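Beta-N-acetylglucosaminidase-like protein Glycoside hydrolase family 20 (Flavobacterium johnsoniae, PDB 6YHH) probably releases N-acetylglucosamine from chitin fragments, acting as a family 20 beta-N-acetylglucosaminidase in bacterial chitin degradation. Local coordinates at residues 315-320 and 366-371; 362-367 and 379-384; 281-286 and 321-326; 347-352 and 372-377. All blocks are in the same frame, centred on the assembly; numbering follows the deposited sequence.

All four contacts belong to the catalytic domain and gather round contact 1, which holds Glu317, the predicted proton donor. Its side chain lies about 3 Å from a bound Tris molecule, probably from the crystallisation liquor. Contact 2 continues directly from contact 1 through Trp366 and Glu367; Glu368 OE1 meets Trp383 NE1 at 2.9 Å, and Trp383 CH2 packs 3.7 Å from Glu317 OE2. Contact 3, its centre about 13 Å from that of contact 1, touches it where Trp323 CH2 comes 3.3 Å from Asn318 ND2. Contact 4, centred about 12 Å from both contacts 1 and 2, lies away from the active site and joins contact 1 through Ile369, packed on Thr349 and Leu374.

Contact 1: residues 315-320 and 366-371; sequences GDENEG and WEEILT
Glu368 reaches across to the backbone of Asp316 and Glu317, the predicted proton donor, where loops leave the C-terminal ends of neighbouring parallel strands 310-312 and 362-366 in the TIM-barrel catalytic domain. Its CB starts 3.5 Å from Gly315 O, and CG stays near the same carbonyl. A bend at chi2 (94°) then turns the carboxylate against Asp316, with CD 3.6 Å from Asp316 CA. At the tip, OE2 accepts a hydrogen bond from Glu317 N at 3.0 Å, the donor standing 61° out of the carboxylate plane, while OE1 is bonded to Trp383 NE1. With an alanine here, Glu317 N and Trp383 NE1 would probably lose their shared acceptor group, and the backbone at the proton donor could shift more easily. Beside it Gly315 packs on Ile369 CG2. Trp366, whose NE1 is bonded to Glu230, lies alongside Asp316 and points the same way, indole and carboxylate planes 43° apart; Asp316 OD1 comes within 3.4 Å of Trp366 CD1.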
loop_
_atom_site.group_PDB
_atom_site.type_symbol
_atom_site.label_atom_id
_atom_site.label_comp_id
_atom_site.label_asym_id
_atom_site.label_seq_id
_atom_site.Cartn_x
_atom_site.Cartn_y
_atom_site.Cartn_z
ATOM N N GLY A 315 24.113 -17.191 -12.805
ATOM C CA GLY A 315 24.760 -17.981 -13.824
ATOM C C GLY A 315 23.893 -18.353 -15.013
ATOM O O GLY A 315 24.308 -19.176 -15.801
ATOM N N ASP A 316 22.686 -17.777 -15.118
ATOM C CA ASP A 316 21.784 -18.070 -16.248
ATOM C C ASP A 316 22.168 -17.279 -17.496
ATOM O O ASP A 316 22.669 -16.148 -17.410
ATOM C CB ASP A 316 20.327 -17.788 -15.905
ATOM C CG ASP A 316 20.098 -16.357 -15.345
ATOM O OD1 ASP A 316 20.992 -15.762 -14.690
ATOM O OD2 ASP A 316 18.981 -15.824 -15.568
ATOM N N GLU A 317 21.953 -17.899 -18.656
ATOM C CA GLU A 317 21.863 -17.136 -19.891
ATOM C C GLU A 317 23.066 -16.294 -20.270
ATOM O O GLU A 317 22.905 -15.262 -20.905
ATOM C CB GLU A 317 20.587 -16.253 -19.908
ATOM C CG GLU A 317 19.260 -17.022 -19.805
ATOM C CD GLU A 317 18.059 -16.081 -19.840
ATOM O OE1 GLU A 317 18.114 -14.971 -19.288
ATOM O OE2 GLU A 317 17.007 -16.501 -20.377
ATOM N N ASN A 318 24.272 -16.849 -20.070
ATOM C CA ASN A 318 25.462 -16.318 -20.717
ATOM C C ASN A 318 25.429 -16.899 -22.140
ATOM O O ASN A 318 25.721 -18.075 -22.307
ATOM C CB ASN A 318 26.680 -16.750 -19.944
ATOM C CG ASN A 318 27.977 -16.372 -20.662
ATOM O OD1 ASN A 318 27.980 -15.606 -21.592
ATOM N ND2 ASN A 318 29.055 -16.926 -20.196
ATOM N N GLU A 319 25.073 -16.136 -23.135
ATOM C CA GLU A 319 25.079 -16.761 -24.480
ATOM C C GLU A 319 26.443 -16.848 -25.144
ATOM O O GLU A 319 26.631 -17.473 -26.194
ATOM C CB GLU A 319 24.112 -16.008 -25.350
ATOM C CG GLU A 319 22.704 -16.389 -24.941
ATOM C CD GLU A 319 21.647 -15.718 -25.790
ATOM O OE1 GLU A 319 20.606 -16.361 -25.906
ATOM O OE2 GLU A 319 21.851 -14.564 -26.327
ATOM N N GLY A 320 27.431 -16.254 -24.506
ATOM C CA GLY A 320 28.767 -16.655 -24.815
ATOM C C GLY A 320 29.395 -15.887 -26.018
ATOM O O GLY A 320 30.562 -16.128 -26.323
ATOM N N TRP A 366 21.861 -21.000 -10.997
ATOM C CA TRP A 366 20.988 -21.519 -12.042
ATOM C C TRP A 366 21.691 -22.677 -12.784
ATOM O O TRP A 366 22.919 -22.769 -12.807
ATOM C CB TRP A 366 20.638 -20.404 -13.021
ATOM C CG TRP A 366 19.890 -19.257 -12.352
ATOM C CD1 TRP A 366 20.349 -17.983 -12.201
ATOM C CD2 TRP A 366 18.542 -19.262 -11.816
ATOM N NE1 TRP A 366 19.436 -17.252 -11.494
ATOM C CE2 TRP A 366 18.320 -18.000 -11.258
ATOM C CE3 TRP A 366 17.506 -20.230 -11.709
ATOM C CZ2 TRP A 366 17.141 -17.649 -10.650
ATOM C CZ3 TRP A 366 16.323 -19.860 -11.133
ATOM C CH2 TRP A 366 16.135 -18.578 -10.620
ATOM N N GLU A 367 20.909 -23.599 -13.305
ATOM C CA GLU A 367 21.410 -24.900 -13.765
ATOM C C GLU A 367 22.594 -24.847 -14.729
ATOM O O GLU A 367 23.355 -25.841 -14.823
ATOM C CB GLU A 367 20.224 -25.674 -14.357
ATOM C CG GLU A 367 19.703 -25.102 -15.664
ATOM C CD GLU A 367 18.543 -25.870 -16.187
ATOM O OE1 GLU A 367 17.496 -25.831 -15.519
ATOM O OE2 GLU A 367 18.689 -26.500 -17.281
ATOM N N GLU A 368 22.731 -23.775 -15.494
ATOM C CA GLU A 368 23.895 -23.628 -16.393
ATOM C C GLU A 368 25.221 -23.835 -15.742
ATOM O O GLU A 368 26.180 -24.278 -16.448
ATOM C CB GLU A 368 23.895 -22.352 -17.200
ATOM C CG GLU A 368 22.669 -22.214 -18.103
ATOM C CD GLU A 368 21.503 -21.421 -17.515
ATOM O OE1 GLU A 368 21.197 -21.632 -16.306
ATOM O OE2 GLU A 368 20.860 -20.616 -18.294
ATOM N N ILE A 369 25.317 -23.611 -14.435
ATOM C CA ILE A 369 26.578 -23.789 -13.749
ATOM C C ILE A 369 27.065 -25.225 -13.667
ATOM O O ILE A 369 28.265 -25.480 -13.391
ATOM C CB ILE A 369 26.656 -23.140 -12.328
ATOM C CG1 ILE A 369 25.745 -23.827 -11.321
ATOM C CG2 ILE A 369 26.345 -21.621 -12.436
ATOM C CD1 ILE A 369 26.045 -23.459 -9.882
ATOM N N LEU A 370 26.166 -26.162 -13.867
ATOM C CA LEU A 370 26.525 -27.563 -13.741
ATOM C C LEU A 370 27.224 -28.134 -14.989
ATOM O O LEU A 370 26.579 -28.385 -16.004
ATOM C CB LEU A 370 25.258 -28.355 -13.368
ATOM C CG LEU A 370 25.376 -29.846 -13.143
ATOM C CD1 LEU A 370 26.548 -30.206 -12.288
ATOM C CD2 LEU A 370 24.110 -30.597 -12.723
ATOM N N THR A 371 28.547 -28.239 -14.845
ATOM C CA THR A 371 29.394 -29.114 -15.651
ATOM C C THR A 371 30.245 -29.942 -14.683
ATOM O O THR A 371 30.172 -29.760 -13.482
ATOM C CB THR A 371 30.193 -28.400 -16.713
ATOM O OG1 THR A 371 31.150 -27.554 -16.089
ATOM C CG2 THR A 371 29.274 -27.616 -17.653
#

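Contact 2: residues 362-367 and 379-384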
loop_
_atom_site.group_PDB
_atom_site.type_symbol
_atom_site.label_atom_id
_atom_site.label_comp_id
_atom_site.label_asym_id
_atom_site.label_seq_id
_atom_site.Cartn_x
_atom_site.Cartn_y
_atom_site.Cartn_z
ATOM N N GLN A 362 27.392 -21.478 1.432
ATOM C CA GLN A 362 27.326 -22.440 0.370
ATOM C C GLN A 362 26.805 -21.802 -0.910
ATOM O O GLN A 362 26.025 -20.867 -0.854
ATOM C CB GLN A 362 26.357 -23.538 0.740
ATOM C CG GLN A 362 26.873 -24.446 1.859
ATOM C CD GLN A 362 25.799 -25.250 2.555
ATOM O OE1 GLN A 362 25.197 -26.192 2.001
ATOM N NE2 GLN A 362 25.557 -24.905 3.820
ATOM N N LEU A 363 27.282 -22.308 -2.044
ATOM C CA LEU A 363 27.018 -21.675 -3.368
ATOM C C LEU A 363 25.843 -22.293 -4.036
ATOM O O LEU A 363 25.664 -23.507 -4.028
ATOM C CB LEU A 363 28.285 -21.855 -4.248
ATOM C CG LEU A 363 28.405 -21.181 -5.626
ATOM C CD1 LEU A 363 29.831 -20.891 -5.952
ATOM C CD2 LEU A 363 27.657 -22.020 -6.666
ATOM N N MET A 364 24.983 -21.441 -4.599
ATOM C CA MET A 364 23.849 -21.854 -5.402
ATOM C C MET A 364 23.900 -21.133 -6.729
ATOM O O MET A 364 24.339 -20.007 -6.798
ATOM C CB MET A 364 22.580 -21.510 -4.597
ATOM C CG MET A 364 21.285 -21.941 -5.307
ATOM S SD MET A 364 19.904 -21.895 -4.176
ATOM C CE MET A 364 18.588 -22.451 -5.283
ATOM N N GLY A 365 23.390 -21.764 -7.755
ATOM C CA GLY A 365 23.285 -21.135 -9.057
ATOM C C GLY A 365 22.258 -21.761 -9.965
ATOM O O GLY A 365 21.855 -22.928 -9.780
ATOM N N TRP A 366 21.861 -21.000 -10.997
ATOM C CA TRP A 366 20.988 -21.519 -12.042
ATOM C C TRP A 366 21.691 -22.677 -12.784
ATOM O O TRP A 366 22.919 -22.769 -12.807
ATOM C CB TRP A 366 20.638 -20.404 -13.021
ATOM C CG TRP A 366 19.890 -19.257 -12.352
ATOM C CD1 TRP A 366 20.349 -17.983 -12.201
ATOM C CD2 TRP A 366 18.542 -19.262 -11.816
ATOM N NE1 TRP A 366 19.436 -17.252 -11.494
ATOM C CE2 TRP A 366 18.320 -18.000 -11.258
ATOM C CE3 TRP A 366 17.506 -20.230 -11.709
ATOM C CZ2 TRP A 366 17.141 -17.649 -10.650
ATOM C CZ3 TRP A 366 16.323 -19.860 -11.133
ATOM C CH2 TRP A 366 16.135 -18.578 -10.620
ATOM N N GLU A 367 20.909 -23.599 -13.305
ATOM C CA GLU A 367 21.410 -24.900 -13.765
ATOM C C GLU A 367 22.594 -24.847 -14.729
ATOM O O GLU A 367 23.355 -25.841 -14.823
ATOM C CB GLU A 367 20.224 -25.674 -14.357
ATOM C CG GLU A 367 19.703 -25.102 -15.664
ATOM C CD GLU A 367 18.543 -25.870 -16.187
ATOM O OE1 GLU A 367 17.496 -25.831 -15.519
ATOM O OE2 GLU A 367 18.689 -26.500 -17.281
ATOM N N ILE A 379 24.433 -25.950 -4.765
ATOM C CA ILE A 379 23.011 -26.196 -5.040
ATOM C C ILE A 379 22.633 -25.778 -6.448
ATOM O O ILE A 379 22.992 -24.651 -6.896
ATOM C CB ILE A 379 22.173 -25.470 -4.018
ATOM C CG1 ILE A 379 22.582 -25.974 -2.657
ATOM C CG2 ILE A 379 20.701 -25.725 -4.252
ATOM C CD1 ILE A 379 21.970 -25.288 -1.534
ATOM N N VAL A 380 21.951 -26.672 -7.184
ATOM C CA VAL A 380 21.632 -26.455 -8.588
ATOM C C VAL A 380 20.180 -25.977 -8.645
ATOM O O VAL A 380 19.307 -26.659 -8.094
ATOM C CB VAL A 380 21.823 -27.741 -9.417
ATOM C CG1 VAL A 380 21.281 -27.616 -10.868
ATOM C CG2 VAL A 380 23.293 -28.021 -9.485
ATOM N N HIS A 381 19.933 -24.856 -9.330
ATOM C CA HIS A 381 18.601 -24.306 -9.424
ATOM C C HIS A 381 18.057 -24.623 -10.820
ATOM O O HIS A 381 18.445 -24.022 -11.812
ATOM C CB HIS A 381 18.665 -22.804 -9.110
ATOM C CG HIS A 381 17.358 -22.220 -8.721
ATOM N ND1 HIS A 381 17.280 -20.970 -8.169
ATOM C CD2 HIS A 381 16.079 -22.693 -8.806
ATOM C CE1 HIS A 381 16.019 -20.687 -7.898
ATOM N NE2 HIS A 381 15.256 -21.695 -8.298
ATOM N N SER A 382 17.158 -25.618 -10.875
ATOM C CA SER A 382 16.594 -26.108 -12.098
ATOM C C SER A 382 15.446 -25.224 -12.581
ATOM O O SER A 382 14.394 -25.156 -11.928
ATOM C CB SER A 382 16.076 -27.544 -11.867
ATOM O OG SER A 382 15.470 -28.086 -13.035
ATOM N N TRP A 383 15.616 -24.645 -13.765
ATOM C CA TRP A 383 14.676 -23.670 -14.319
ATOM C C TRP A 383 14.272 -23.839 -15.774
ATOM O O TRP A 383 13.147 -23.340 -16.167
ATOM C CB TRP A 383 15.203 -22.263 -14.111
ATOM C CG TRP A 383 16.275 -21.844 -15.066
ATOM C CD1 TRP A 383 17.590 -22.008 -14.904
ATOM C CD2 TRP A 383 16.112 -21.081 -16.282
ATOM N NE1 TRP A 383 18.305 -21.435 -15.940
ATOM C CE2 TRP A 383 17.423 -20.845 -16.805
ATOM C CE3 TRP A 383 15.007 -20.609 -17.003
ATOM C CZ2 TRP A 383 17.633 -20.158 -17.993
ATOM C CZ3 TRP A 383 15.228 -19.890 -18.157
ATOM C CH2 TRP A 383 16.530 -19.719 -18.671
ATOM N N ARG A 384 15.053 -24.583 -16.553
ATOM C CA ARG A 384 14.778 -24.734 -17.983
ATOM C C ARG A 384 13.863 -25.878 -18.282
ATOM O O ARG A 384 13.902 -26.917 -17.632
ATOM C CB ARG A 384 16.106 -24.801 -18.725
ATOM C CG ARG A 384 16.946 -23.564 -18.522
ATOM C CD ARG A 384 18.307 -23.696 -19.115
ATOM N NE ARG A 384 18.176 -23.796 -20.510
ATOM C CZ ARG A 384 19.042 -24.506 -21.202
ATOM N NH1 ARG A 384 20.022 -25.166 -20.544
ATOM N NH2 ARG A 384 18.909 -24.566 -22.519
#
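Leu363 opens the parallel pairing of strands 362-366 and 379-382: Leu363 O accepts from Ile379 N at 2.8 Å. Met364 follows, paired with Ile379 and resting its CG on Ile379 CB. With CG anti to the backbone N (chi1 -178°) and the chain extended beyond it, CE is carried along the sheet to one face of the His381 imidazole, 3.5 Å from His381 ND1. Gly365 bonds in both directions, N to Ile379 O and O to His381 N. Trp366 then covers the other face of His381 in an offset stack, centroids 4.0 Å apart and planes at 16°, so the imidazole is sandwiched between a methyl and an indole; ND1 and NE2 are held by His312 and Ser409. Trp366 and Trp383 form an offset edge-to-face pair, the edge of the former's six-membered ring toward the face of the latter's five-membered ring. Glu367 ends the walk: OE1 accepts from Trp383 N at 2.8 Å and Arg384 N at 2.9 Å, with Ser395 OG as a further partner, which fixes the turn after the second strand. Strand 362-366 runs between 310-312 and 379-382 in the barrel wall, 406-408 continues the sheet beyond 379-382, and helix 341-358 packs on Leu363.

Contact 3: residues 281-286 and 321-326; sequences SPTLDP and KDWDAN
Asp322 OD2 accepts from two waters that tie it to the loop 281-286: one, at 2.7 Å from OD2, also takes the N-H of Thr283, and the other is bonded to Ser281 OG. A third water bridges Ser281 O and Asp322 N, so Asp322 meets the loop largely through water. Trp323 makes the direct bond. Its NE1 donates to Leu284 O at 3.1 Å, the oxygen lying only 7° out of the indole plane, and has a weak second bond to Ser249 OG. Thr283 CG2 presses close to the same nitrogen, at 3.3 Å; its chi1 of -49° sends OG1 the other way, back to Ser281 O at 2.8 Å. Pro286 and Trp323 approach each other from opposite directions, Pro286 CG sitting over the face of the six-membered ring in a CH-pi contact, 3.9 Å from the centroid, with CD nearer the rim. Leu344 of helix 341-358 touches both residues. Two loops of the family 20 TIM barrel meet here, 281-286 ahead of helix 289-302 and the one after strand 310-312, which carries the predicted proton donor Glu317.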
loop_
_atom_site.group_PDB
_atom_site.type_symbol
_atom_site.label_atom_id
_atom_site.label_comp_id
_atom_site.label_asym_id
_atom_site.label_seq_id
_atom_site.Cartn_x
_atom_site.Cartn_y
_atom_site.Cartn_z
ATOM N N SER A 281 24.034 -9.263 -24.153
ATOM C CA SER A 281 25.410 -9.703 -24.262
ATOM C C SER A 281 26.446 -9.321 -23.163
ATOM O O SER A 281 27.455 -10.009 -23.057
ATOM C CB SER A 281 25.942 -9.280 -25.617
ATOM O OG SER A 281 26.056 -7.922 -25.692
ATOM N N PRO A 282 26.245 -8.256 -22.379
ATOM C CA PRO A 282 27.322 -7.875 -21.475
ATOM C C PRO A 282 27.576 -8.968 -20.395
ATOM O O PRO A 282 26.650 -9.446 -19.752
ATOM C CB PRO A 282 26.800 -6.580 -20.818
ATOM C CG PRO A 282 25.925 -5.969 -21.889
ATOM C CD PRO A 282 25.240 -7.165 -22.486
ATOM N N THR A 283 28.806 -9.389 -20.312
ATOM C CA THR A 283 29.201 -10.536 -19.528
ATOM C C THR A 283 30.526 -10.222 -18.839
ATOM O O THR A 283 31.526 -9.766 -19.487
ATOM C CB THR A 283 29.424 -11.809 -20.444
ATOM O OG1 THR A 283 28.316 -12.002 -21.315
ATOM C CG2 THR A 283 29.577 -13.082 -19.656
ATOM N N LEU A 284 30.618 -10.574 -17.570
ATOM C CA LEU A 284 31.906 -10.468 -16.866
ATOM C C LEU A 284 32.985 -11.344 -17.470
ATOM O O LEU A 284 32.706 -12.426 -17.976
ATOM C CB LEU A 284 31.731 -10.897 -15.432
ATOM C CG LEU A 284 31.087 -9.850 -14.550
ATOM C CD1 LEU A 284 30.290 -8.666 -15.032
ATOM C CD2 LEU A 284 30.914 -10.346 -13.096
ATOM N N ASP A 285 34.207 -10.841 -17.403
ATOM C CA ASP A 285 35.377 -11.507 -18.007
ATOM C C ASP A 285 36.039 -12.436 -17.023
ATOM O O ASP A 285 36.751 -11.997 -16.099
ATOM C CB ASP A 285 36.362 -10.446 -18.568
ATOM C CG ASP A 285 37.600 -11.036 -19.212
ATOM O OD1 ASP A 285 37.814 -12.269 -19.216
ATOM O OD2 ASP A 285 38.409 -10.196 -19.737
ATOM N N PRO A 286 35.913 -13.760 -17.256
ATOM C CA PRO A 286 36.479 -14.712 -16.297
ATOM C C PRO A 286 38.016 -14.903 -16.430
ATOM O O PRO A 286 38.558 -15.683 -15.635
ATOM C CB PRO A 286 35.805 -16.004 -16.688
ATOM C CG PRO A 286 35.641 -15.913 -18.181
ATOM C CD PRO A 286 35.349 -14.445 -18.416
ATOM N N LYS A 321 28.688 -14.940 -26.604
ATOM C CA LYS A 321 29.186 -14.268 -27.844
ATOM C C LYS A 321 30.432 -13.421 -27.588
ATOM O O LYS A 321 31.411 -13.524 -28.352
ATOM C CB LYS A 321 28.101 -13.489 -28.549
ATOM C CG LYS A 321 26.917 -14.303 -29.137
ATOM C CD LYS A 321 27.276 -15.555 -29.899
ATOM C CE LYS A 321 26.108 -16.209 -30.651
ATOM N NZ LYS A 321 26.472 -17.663 -30.887
ATOM N N ASP A 322 30.442 -12.605 -26.531
ATOM C CA ASP A 322 31.659 -11.847 -26.233
ATOM C C ASP A 322 32.820 -12.756 -25.842
ATOM O O ASP A 322 34.004 -12.502 -26.228
ATOM C CB ASP A 322 31.400 -10.827 -25.148
ATOM C CG ASP A 322 30.515 -9.666 -25.596
ATOM O OD1 ASP A 322 30.146 -9.494 -26.807
ATOM O OD2 ASP A 322 30.209 -8.829 -24.677
ATOM N N TRP A 323 32.535 -13.818 -25.094
ATOM C CA TRP A 323 33.568 -14.798 -24.777
ATOM C C TRP A 323 34.192 -15.402 -26.038
ATOM O O TRP A 323 35.431 -15.461 -26.131
ATOM C CB TRP A 323 33.037 -15.859 -23.843
ATOM C CG TRP A 323 32.834 -15.366 -22.424
ATOM C CD1 TRP A 323 32.864 -14.088 -21.973
ATOM C CD2 TRP A 323 32.533 -16.195 -21.288
ATOM N NE1 TRP A 323 32.599 -14.071 -20.591
ATOM C CE2 TRP A 323 32.430 -15.358 -20.162
ATOM C CE3 TRP A 323 32.346 -17.559 -21.129
ATOM C CZ2 TRP A 323 32.174 -15.859 -18.894
ATOM C CZ3 TRP A 323 32.127 -18.084 -19.887
ATOM C CH2 TRP A 323 31.994 -17.235 -18.779
ATOM N N ASP A 324 33.350 -15.842 -26.962
ATOM C CA ASP A 324 33.796 -16.455 -28.230
ATOM C C ASP A 324 34.697 -15.498 -29.014
ATOM O O ASP A 324 35.614 -15.947 -29.703
ATOM C CB ASP A 324 32.583 -16.811 -29.062
ATOM C CG ASP A 324 31.801 -17.973 -28.549
ATOM O OD1 ASP A 324 32.240 -18.738 -27.686
ATOM O OD2 ASP A 324 30.670 -18.110 -29.112
ATOM N N ALA A 325 34.421 -14.210 -28.962
ATOM C CA ALA A 325 35.111 -13.222 -29.796
ATOM C C ALA A 325 36.385 -12.744 -29.179
ATOM O O ALA A 325 37.147 -12.127 -29.856
ATOM C CB ALA A 325 34.211 -12.032 -29.985
ATOM N N ASN A 326 36.632 -12.986 -27.889
ATOM C CA ASN A 326 37.703 -12.309 -27.198
ATOM C C ASN A 326 38.917 -13.231 -27.222
ATOM O O ASN A 326 38.936 -14.278 -26.604
ATOM C CB ASN A 326 37.272 -12.003 -25.762
ATOM C CG ASN A 326 38.331 -11.235 -24.969
ATOM O OD1 ASN A 326 39.537 -11.527 -25.085
ATOM N ND2 ASN A 326 37.909 -10.277 -24.128
HETATM O O HOH W 1 28.329 -11.981 -24.766
HETATM O O HOH W 2 28.308 -6.825 -24.684
HETATM O O HOH W 3 30.793 -8.027 -22.194
HETATM O O HOH W 4 29.870 -13.916 -23.563
HETATM O O HOH W 5 40.146 -10.010 -21.572
#

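Contact 4: residues 347-352 and 372-377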
loop_
_atom_site.group_PDB
_atom_site.type_symbol
_atom_site.label_atom_id
_atom_site.label_comp_id
_atom_site.label_asym_id
_atom_site.label_seq_id
_atom_site.Cartn_x
_atom_site.Cartn_y
_atom_site.Cartn_z
ATOM N N TYR A 347 34.271 -23.086 -14.191
ATOM C CA TYR A 347 35.556 -22.638 -13.590
ATOM C C TYR A 347 35.454 -21.296 -12.831
ATOM O O TYR A 347 35.892 -21.154 -11.688
ATOM C CB TYR A 347 36.577 -22.520 -14.681
ATOM C CG TYR A 347 37.891 -21.964 -14.214
ATOM C CD1 TYR A 347 38.104 -20.644 -14.184
ATOM C CD2 TYR A 347 38.924 -22.818 -13.785
ATOM C CE1 TYR A 347 39.277 -20.110 -13.688
ATOM C CE2 TYR A 347 40.126 -22.293 -13.309
ATOM C CZ TYR A 347 40.284 -20.941 -13.267
ATOM O OH TYR A 347 41.463 -20.319 -12.812
ATOM N N PHE A 348 34.834 -20.318 -13.506
ATOM C CA PHE A 348 34.560 -18.990 -12.933
ATOM C C PHE A 348 33.771 -19.132 -11.641
ATOM O O PHE A 348 34.149 -18.597 -10.636
ATOM C CB PHE A 348 33.777 -18.157 -13.983
ATOM C CG PHE A 348 33.157 -16.937 -13.428
ATOM C CD1 PHE A 348 33.896 -15.771 -13.204
ATOM C CD2 PHE A 348 31.808 -16.945 -13.063
ATOM C CE1 PHE A 348 33.298 -14.622 -12.651
ATOM C CE2 PHE A 348 31.204 -15.795 -12.525
ATOM C CZ PHE A 348 31.955 -14.647 -12.318
ATOM N N THR A 349 32.679 -19.869 -11.680
ATOM C CA THR A 349 31.849 -20.160 -10.528
ATOM C C THR A 349 32.615 -20.786 -9.352
ATOM O O THR A 349 32.491 -20.363 -8.185
ATOM C CB THR A 349 30.673 -21.085 -10.913
ATOM O OG1 THR A 349 29.889 -20.427 -11.928
ATOM C CG2 THR A 349 29.825 -21.435 -9.724
ATOM N N MET A 350 33.514 -21.720 -9.689
ATOM C CA MET A 350 34.320 -22.392 -8.652
ATOM C C MET A 350 35.422 -21.517 -8.099
ATOM O O MET A 350 35.889 -21.807 -6.960
ATOM C CB MET A 350 34.862 -23.749 -9.159
ATOM C CG MET A 350 33.743 -24.803 -9.250
ATOM S SD MET A 350 32.824 -25.055 -7.726
ATOM C CE MET A 350 34.263 -25.329 -6.658
ATOM N N GLN A 351 35.775 -20.427 -8.792
ATOM C CA GLN A 351 36.639 -19.408 -8.212
ATOM C C GLN A 351 35.906 -18.597 -7.108
ATOM O O GLN A 351 36.502 -18.056 -6.183
ATOM C CB GLN A 351 37.274 -18.460 -9.243
ATOM C CG GLN A 351 37.996 -19.096 -10.367
ATOM C CD GLN A 351 38.887 -20.209 -9.926
ATOM O OE1 GLN A 351 38.658 -21.406 -10.257
ATOM N NE2 GLN A 351 39.875 -19.853 -9.173
ATOM N N LEU A 352 34.571 -18.468 -7.238
ATOM C CA LEU A 352 33.745 -17.721 -6.257
ATOM C C LEU A 352 33.494 -18.598 -4.993
ATOM O O LEU A 352 33.196 -18.099 -3.912
ATOM C CB LEU A 352 32.369 -17.398 -6.876
ATOM C CG LEU A 352 32.470 -16.694 -8.244
ATOM C CD1 LEU A 352 31.113 -16.161 -8.669
ATOM C CD2 LEU A 352 33.409 -15.502 -8.195
ATOM N N LYS A 372 31.068 -30.886 -15.222
ATOM C CA LYS A 372 31.639 -31.931 -14.368
ATOM C C LYS A 372 32.432 -31.429 -13.174
ATOM O O LYS A 372 32.367 -32.011 -12.070
ATOM C CB LYS A 372 32.416 -32.938 -15.268
ATOM C CG LYS A 372 33.679 -32.367 -15.803
ATOM N N ASP A 373 33.131 -30.326 -13.271
ATOM C CA ASP A 373 33.983 -29.927 -12.167
ATOM C C ASP A 373 33.282 -29.005 -11.126
ATOM O O ASP A 373 33.942 -28.478 -10.253
ATOM C CB ASP A 373 35.217 -29.211 -12.690
ATOM C CG ASP A 373 36.195 -30.123 -13.456
ATOM O OD1 ASP A 373 36.014 -31.327 -13.507
ATOM O OD2 ASP A 373 37.180 -29.545 -14.012
ATOM N N LEU A 374 31.984 -28.714 -11.276
ATOM C CA LEU A 374 31.260 -28.055 -10.204
ATOM C C LEU A 374 31.290 -28.879 -8.947
ATOM O O LEU A 374 30.905 -30.046 -9.021
ATOM C CB LEU A 374 29.789 -27.855 -10.627
ATOM C CG LEU A 374 28.977 -26.971 -9.695
ATOM C CD1 LEU A 374 29.474 -25.533 -9.647
ATOM C CD2 LEU A 374 27.483 -27.012 -10.062
ATOM N N SER A 375 31.714 -28.309 -7.835
ATOM C CA SER A 375 31.606 -28.997 -6.538
ATOM C C SER A 375 30.220 -29.549 -6.282
ATOM O O SER A 375 29.218 -28.818 -6.453
ATOM C CB SER A 375 31.973 -28.077 -5.425
ATOM O OG SER A 375 31.720 -28.686 -4.185
ATOM N N LYS A 376 30.152 -30.808 -5.796
ATOM C CA LYS A 376 28.867 -31.371 -5.432
ATOM C C LYS A 376 28.252 -30.746 -4.190
ATOM O O LYS A 376 27.100 -31.094 -3.824
ATOM C CB LYS A 376 28.927 -32.886 -5.331
ATOM C CG LYS A 376 29.102 -33.532 -6.667
ATOM C CD LYS A 376 28.954 -35.060 -6.555
ATOM C CE LYS A 376 30.222 -35.639 -5.932
ATOM N NZ LYS A 376 31.335 -35.452 -6.919
ATOM N N GLU A 377 28.962 -29.804 -3.562
ATOM C CA GLU A 377 28.358 -29.016 -2.482
ATOM C C GLU A 377 27.546 -27.809 -3.040
ATOM O O GLU A 377 26.895 -27.145 -2.257
ATOM C CB GLU A 377 29.403 -28.472 -1.545
ATOM C CG GLU A 377 30.223 -29.617 -0.899
ATOM C CD GLU A 377 31.329 -29.086 -0.011
ATOM O OE1 GLU A 377 32.523 -29.482 -0.133
ATOM O OE2 GLU A 377 30.992 -28.250 0.836
#
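Met350 and Leu374 meet at about a right angle, the thioether passing across the end of the leucine with Met350 SD 3.9 Å from Leu374 CD1. The methionine is folded rather than extended: chi2 of -55° and chi3 of -52° curl it, so that the sulfur turns to the backbone of the loop and the methyl lies beside Ser375. SD thereby receives a weak hydrogen bond from Ser375 N, 3.4 Å long but nearly straight at 171°. Beyond it, Met350 CE rests 3.8 Å from Ser375 CB, and nearer the helix Met350 CG lies 3.8 Å from Asp373 O. The site is plain packing in the barrel's outer layer, where helix 341-358 meets the loop between strands 362-366 and 379-382. Were Met350 cut back to an alanine, Ser375 N would probably be left without its sulfur partner and a gap would open beside Leu374 CD1. Leu374 also turns CD1 toward Thr349; these two side chains cross obliquely, with CD1 4.1 Å from Thr349 CG2. The threonine's OG1 points back to its own helix and bonds Gln345 O. Leu374 O is held by Tyr404 OH. On the loop side, Ser375 forms an ST turn: its OG accepts from Glu377 N at 3.0 Å.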